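Minor fimbrium subunit Mfa5 (Porphyromonas gingivalis ATCC 33277, PDB 6TO1) serves as an accessory subunit of the minor (type V) fimbriae, filamentous pili that mediate biofilm formation and adhesion to host cells and other oral bacteria. Local coordinates at residues M130-S135 against I172-Y177; K228-M233 against Y356-I361. All blocks are in the same frame, centred on the assembly; numbering follows the deposited sequence.

Contact 1: residues M130-S135 against I172-Y177. With MG (magnesium ion), chain B.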
loop_
_atom_site.group_PDB
_atom_site.type_symbol
_atom_site.label_atom_id
_atom_site.label_comp_id
_atom_site.label_asym_id
_atom_site.label_seq_id
_atom_site.Cartn_x
_atom_site.Cartn_y
_atom_site.Cartn_z
ATOM N N MET A 130 -23.849 15.240 3.949
ATOM C CA MET A 130 -24.443 15.556 5.234
ATOM C C MET A 130 -25.824 16.143 4.989
ATOM O O MET A 130 -25.994 16.997 4.110
ATOM C CB MET A 130 -23.576 16.549 5.999
ATOM C CG MET A 130 -22.224 15.999 6.402
ATOM S SD MET A 130 -21.229 17.270 7.207
ATOM C CE MET A 130 -22.081 17.492 8.768
ATOM N N VAL A 131 -26.800 15.683 5.776
ATOM C CA VAL A 131 -28.220 16.078 5.641
ATOM C C VAL A 131 -28.704 16.536 7.013
ATOM O O VAL A 131 -28.802 15.715 7.947
ATOM C CB VAL A 131 -29.079 14.904 5.129
ATOM C CG1 VAL A 131 -30.510 15.325 4.881
ATOM C CG2 VAL A 131 -28.435 14.305 3.886
ATOM N N ILE A 132 -29.058 17.820 7.137
ATOM C CA ILE A 132 -29.375 18.409 8.436
ATOM C C ILE A 132 -30.822 18.899 8.460
ATOM O O ILE A 132 -31.231 19.711 7.628
ATOM C CB ILE A 132 -28.403 19.546 8.817
ATOM C CG1 ILE A 132 -26.950 19.085 8.626
ATOM C CG2 ILE A 132 -28.633 19.998 10.274
ATOM C CD1 ILE A 132 -25.894 20.083 9.099
ATOM N N ASP A 133 -31.572 18.404 9.452
ATOM C CA ASP A 133 -32.929 18.819 9.814
ATOM C C ASP A 133 -32.897 20.225 10.403
ATOM O O ASP A 133 -32.300 20.427 11.460
ATOM C CB ASP A 133 -33.393 17.775 10.823
ATOM C CG ASP A 133 -34.806 17.947 11.316
ATOM O OD1 ASP A 133 -35.459 18.993 11.115
ATOM O OD2 ASP A 133 -35.255 16.978 11.961
ATOM N N GLN A 134 -33.476 21.209 9.701
ATOM C CA GLN A 134 -33.685 22.550 10.259
ATOM C C GLN A 134 -35.173 22.849 10.439
ATOM O O GLN A 134 -35.624 23.990 10.265
ATOM C CB GLN A 134 -33.001 23.635 9.402
ATOM C CG GLN A 134 -33.510 23.821 8.000
ATOM C CD GLN A 134 -32.989 25.121 7.338
ATOM O OE1 GLN A 134 -31.929 25.637 7.685
ATOM N NE2 GLN A 134 -33.749 25.640 6.393
ATOM N N SER A 135 -35.957 21.823 10.769
ATOM C CA SER A 135 -37.394 21.989 10.959
ATOM C C SER A 135 -37.671 22.717 12.269
ATOM O O SER A 135 -36.811 22.838 13.129
ATOM C CB SER A 135 -38.101 20.628 10.953
ATOM O OG SER A 135 -37.721 19.878 12.092
ATOM N N ILE A 172 -17.172 16.451 0.768
ATOM C CA ILE A 172 -18.403 16.575 1.541
ATOM C C ILE A 172 -19.369 17.466 0.778
ATOM O O ILE A 172 -18.992 18.547 0.323
ATOM C CB ILE A 172 -18.155 17.152 2.946
ATOM C CG1 ILE A 172 -17.226 16.281 3.783
ATOM C CG2 ILE A 172 -19.487 17.253 3.712
ATOM C CD1 ILE A 172 -16.857 16.905 5.132
ATOM N N ALA A 173 -20.612 17.014 0.642
ATOM C CA ALA A 173 -21.732 17.807 0.162
ATOM C C ALA A 173 -22.708 18.028 1.319
ATOM O O ALA A 173 -22.666 17.332 2.346
ATOM C CB ALA A 173 -22.441 17.119 -1.004
ATOM N N LEU A 174 -23.570 19.032 1.155
ATOM C CA LEU A 174 -24.396 19.482 2.262
ATOM C C LEU A 174 -25.818 19.778 1.820
ATOM O O LEU A 174 -26.042 20.549 0.881
ATOM C CB LEU A 174 -23.772 20.724 2.918
ATOM C CG LEU A 174 -24.517 21.267 4.131
ATOM C CD1 LEU A 174 -24.510 20.262 5.292
ATOM C CD2 LEU A 174 -23.910 22.627 4.542
ATOM N N VAL A 175 -26.760 19.146 2.525
ATOM C CA VAL A 175 -28.193 19.326 2.359
ATOM C C VAL A 175 -28.802 19.758 3.700
ATOM O O VAL A 175 -28.464 19.217 4.754
ATOM C CB VAL A 175 -28.858 18.011 1.880
ATOM C CG1 VAL A 175 -30.379 18.175 1.850
ATOM C CG2 VAL A 175 -28.346 17.583 0.509
ATOM N N SER A 176 -29.722 20.714 3.662
ATOM C CA SER A 176 -30.573 20.990 4.809
ATOM C C SER A 176 -32.011 20.750 4.367
ATOM O O SER A 176 -32.312 20.672 3.171
ATOM C CB SER A 176 -30.404 22.414 5.338
ATOM O OG SER A 176 -30.936 23.354 4.423
ATOM N N TYR A 177 -32.912 20.602 5.337
ATOM C CA TYR A 177 -34.286 20.457 4.952
ATOM C C TYR A 177 -35.217 20.925 6.056
ATOM O O TYR A 177 -34.906 20.870 7.251
ATOM C CB TYR A 177 -34.639 19.006 4.556
ATOM C CG TYR A 177 -34.615 18.017 5.702
ATOM C CD1 TYR A 177 -35.766 17.701 6.404
ATOM C CD2 TYR A 177 -33.446 17.374 6.062
ATOM C CE1 TYR A 177 -35.748 16.794 7.432
ATOM C CE2 TYR A 177 -33.425 16.477 7.090
ATOM C CZ TYR A 177 -34.580 16.179 7.772
ATOM O OH TYR A 177 -34.548 15.251 8.799
HETATM MG MG MG B . -39.156 18.626 12.933
HETATM O O HOH W 1 -37.714 17.200 13.070
HETATM O O HOH W 2 -30.390 25.955 5.332
HETATM O O HOH W 3 -40.432 17.163 13.740
#
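Asp133 lies over one face of the Tyr177 ring: its CA sits 3.6 Å above the ring plane, displaced toward the rim, in a CH-pi contact. The carboxylate of Asp133 is turned only 25° from the ring plane, and Asp133 CB comes to 3.4 Å from Tyr177 OH. Val131 CG1 reaches the ring obliquely at CD2 and CE2, crossing the tyrosine at about a right angle. A chi1 of 68° sets Tyr177 CG between its backbone N and carbonyl carbon, which swings the ring across the neighbouring strand; beyond it, the hydroxyl bonds to Thr209 OG1.

The strands run parallel, joined by five backbone hydrogen bonds from Met130 N to Ala173 O through to Gln134 N to Tyr177 O. On the face with Ile132, Leu174 CD1 packs on Met130 CB and Ile132 CD1. Further along that side, one water joins Gln134 OE1 to Ser176 OG, while Gln134 NE2 bonds to Asp178.

At the end of strand 130-133, Asp133 OD1 takes two bonds from Ser135: one from N, closing an Asx turn, and a short one of 2.6 Å from OG on the syn lone pair. Ser135 OG also binds magnesium at 2.1 Å, and Asp133 OD2 accepts a hydrogen bond from a metal-bound water, so the aspartate is second-shell and positions first-shell ligands. Ser137 and Thr207 add to the coordination. Asp133, Ser135 and Ser137 fit the DxSxS signature of the metal-ion-dependent adhesion site (MIDAS), at the end of the first strand of the beta-alpha-beta unit of a von Willebrand factor A domain.

Contact 2: residues K228-M233 against Y356-I361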
loop_
_atom_site.group_PDB
_atom_site.type_symbol
_atom_site.label_atom_id
_atom_site.label_comp_id
_atom_site.label_asym_id
_atom_site.label_seq_id
_atom_site.Cartn_x
_atom_site.Cartn_y
_atom_site.Cartn_z
ATOM N N LYS A 228 -19.176 5.629 0.063
ATOM C CA LYS A 228 -20.205 6.652 -0.095
ATOM C C LYS A 228 -21.067 6.645 1.154
ATOM O O LYS A 228 -21.688 5.617 1.480
ATOM C CB LYS A 228 -21.045 6.394 -1.354
ATOM C CG LYS A 228 -20.280 6.489 -2.654
ATOM C CD LYS A 228 -21.121 6.074 -3.856
ATOM C CE LYS A 228 -20.260 5.902 -5.108
ATOM N NZ LYS A 228 -21.019 5.237 -6.204
ATOM N N HIS A 229 -21.082 7.774 1.866
ATOM C CA HIS A 229 -21.784 7.908 3.133
ATOM C C HIS A 229 -22.810 9.032 3.088
ATOM O O HIS A 229 -22.547 10.102 2.539
ATOM C CB HIS A 229 -20.827 8.232 4.296
ATOM C CG HIS A 229 -19.750 7.222 4.514
ATOM N ND1 HIS A 229 -19.835 6.243 5.482
ATOM C CD2 HIS A 229 -18.559 7.043 3.901
ATOM C CE1 HIS A 229 -18.728 5.519 5.475
ATOM N NE2 HIS A 229 -17.945 5.977 4.512
ATOM N N ILE A 230 -23.970 8.787 3.686
ATOM C CA ILE A 230 -24.952 9.822 3.997
ATOM C C ILE A 230 -25.059 9.908 5.506
ATOM O O ILE A 230 -25.247 8.886 6.175
ATOM C CB ILE A 230 -26.323 9.528 3.367
ATOM C CG1 ILE A 230 -26.176 9.510 1.851
ATOM C CG2 ILE A 230 -27.373 10.516 3.864
ATOM C CD1 ILE A 230 -27.435 8.994 1.112
ATOM N N ILE A 231 -24.929 11.122 6.041
ATOM C CA ILE A 231 -25.079 11.372 7.472
ATOM C C ILE A 231 -26.330 12.220 7.684
ATOM O O ILE A 231 -26.364 13.384 7.279
ATOM C CB ILE A 231 -23.846 12.086 8.062
ATOM C CG1 ILE A 231 -22.581 11.265 7.862
ATOM C CG2 ILE A 231 -24.077 12.440 9.552
ATOM C CD1 ILE A 231 -21.271 12.121 8.024
ATOM N N LEU A 232 -27.324 11.673 8.384
ATOM C CA LEU A 232 -28.562 12.383 8.669
ATOM C C LEU A 232 -28.567 12.832 10.117
ATOM O O LEU A 232 -28.431 12.015 11.027
ATOM C CB LEU A 232 -29.782 11.492 8.393
ATOM C CG LEU A 232 -31.150 12.032 8.734
ATOM C CD1 LEU A 232 -31.523 13.239 7.885
ATOM C CD2 LEU A 232 -32.174 10.880 8.575
ATOM N N MET A 233 -28.757 14.126 10.325
ATOM C CA MET A 233 -28.767 14.751 11.637
ATOM C C MET A 233 -30.170 15.300 11.853
ATOM O O MET A 233 -30.561 16.288 11.219
ATOM C CB MET A 233 -27.711 15.861 11.702
ATOM C CG MET A 233 -26.298 15.303 11.623
ATOM S SD MET A 233 -25.046 16.401 10.923
ATOM C CE MET A 233 -25.160 17.776 12.062
ATOM N N TYR A 356 -24.903 2.807 -0.526
ATOM C CA TYR A 356 -24.485 3.893 0.340
ATOM C C TYR A 356 -24.613 3.477 1.804
ATOM O O TYR A 356 -25.544 2.765 2.179
ATOM C CB TYR A 356 -25.318 5.151 0.098
ATOM C CG TYR A 356 -25.441 5.580 -1.355
ATOM C CD1 TYR A 356 -24.492 5.204 -2.304
ATOM C CD2 TYR A 356 -26.511 6.340 -1.777
ATOM C CE1 TYR A 356 -24.600 5.592 -3.631
ATOM C CE2 TYR A 356 -26.627 6.739 -3.101
ATOM C CZ TYR A 356 -25.674 6.336 -4.027
ATOM O OH TYR A 356 -25.763 6.709 -5.335
ATOM N N THR A 357 -23.679 3.946 2.633
ATOM C CA THR A 357 -23.719 3.746 4.076
ATOM C C THR A 357 -24.484 4.902 4.704
ATOM O O THR A 357 -24.220 6.065 4.392
ATOM C CB THR A 357 -22.298 3.672 4.641
ATOM O OG1 THR A 357 -21.631 2.557 4.055
ATOM C CG2 THR A 357 -22.316 3.504 6.136
ATOM N N ILE A 358 -25.420 4.584 5.589
ATOM C CA ILE A 358 -26.271 5.597 6.195
ATOM C C ILE A 358 -25.989 5.660 7.681
ATOM O O ILE A 358 -26.189 4.670 8.395
ATOM C CB ILE A 358 -27.775 5.330 5.975
ATOM C CG1 ILE A 358 -28.009 4.863 4.556
ATOM C CG2 ILE A 358 -28.562 6.571 6.357
ATOM C CD1 ILE A 358 -27.610 5.824 3.501
ATOM N N HIS A 359 -25.621 6.853 8.150
ATOM C CA HIS A 359 -25.467 7.166 9.559
ATOM C C HIS A 359 -26.581 8.109 9.992
ATOM O O HIS A 359 -26.911 9.058 9.269
ATOM C CB HIS A 359 -24.140 7.865 9.834
ATOM C CG HIS A 359 -22.970 7.229 9.167
ATOM N ND1 HIS A 359 -22.072 6.440 9.856
ATOM C CD2 HIS A 359 -22.539 7.270 7.886
ATOM C CE1 HIS A 359 -21.145 6.013 9.015
ATOM N NE2 HIS A 359 -21.398 6.513 7.818
ATOM N N THR A 360 -27.146 7.878 11.165
ATOM C CA THR A 360 -28.155 8.797 11.668
ATOM C C THR A 360 -27.765 9.218 13.074
ATOM O O THR A 360 -27.229 8.437 13.856
ATOM C CB THR A 360 -29.571 8.194 11.680
ATOM O OG1 THR A 360 -29.554 6.995 12.460
ATOM C CG2 THR A 360 -30.032 7.877 10.284
ATOM N N ILE A 361 -28.082 10.461 13.400
ATOM C CA ILE A 361 -27.731 11.056 14.681
ATOM C C ILE A 361 -28.991 11.702 15.213
ATOM O O ILE A 361 -29.569 12.562 14.550
ATOM C CB ILE A 361 -26.598 12.089 14.537
ATOM C CG1 ILE A 361 -25.392 11.444 13.865
ATOM C CG2 ILE A 361 -26.253 12.667 15.879
ATOM C CD1 ILE A 361 -24.297 12.445 13.543
HETATM O O HOH W 4 -23.299 6.855 -6.867
#
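His229 and His359 are joined side chain to side chain by a hydrogen bond of 2.8 Å between ND1 of His229 and NE2 of His359. It lies in the plane of the His359 ring, and the two rings meet rim to rim with their planes 29° apart. A second polar link runs through a water that bonds both Lys228 NZ and Tyr356 OH.

Backbone hydrogen bonds hold the two parallel strands in register, five in all, from Thr357 N to Lys228 O through to Ile361 N to Leu232 O.

Apolar contacts occupy both faces of the pair. Ile230 and Ile358 lie side by side, with Ile358 CD1 3.9 Å from Ile230 CB; Ile230 CD1 also meets Tyr356 CD2. The extended Lys228 chain brings its CD to 3.5 Å from Tyr356 CE1. On the histidine face, Ile361 CD1, placed by a CG1 anti to the carbonyl carbon (chi1 -55°), touches both Ile231 CG2 and Met233 CG.

Phe397 meets His359 edge-to-face, and strand 126-133 hydrogen-bonds to the other edge of 228-233, so that this strand lies between 126-133 and 356-361. Across the sheet, Met220 of helix 209-220 and Ala351 of helix 340-353 pack against Ile230 and Tyr356.

Overall arrangement
Contacts 1 and 2 belong to one mixed six-stranded sheet of the von Willebrand factor A domain, with centres 11 Å apart. Strands 126-133 and 227-234 are neighbours at its middle, so the contacts meet directly: Val131 N lies 2.8 Å from Ile231 O, and Val131 O faces Met233 N. Together they span four consecutive parallel strands, in the order 170-177, 126-133, 227-234, 357-362. Along the chain contact 1 closes before contact 2 opens, and 122 residues, including helices 262-272 and 340-353, separate the segments of contact 2. The magnesium site lies at the C-terminal end of strand 126-133, in contact 1, while contact 2 extends the sheet toward the edge strand 385-387.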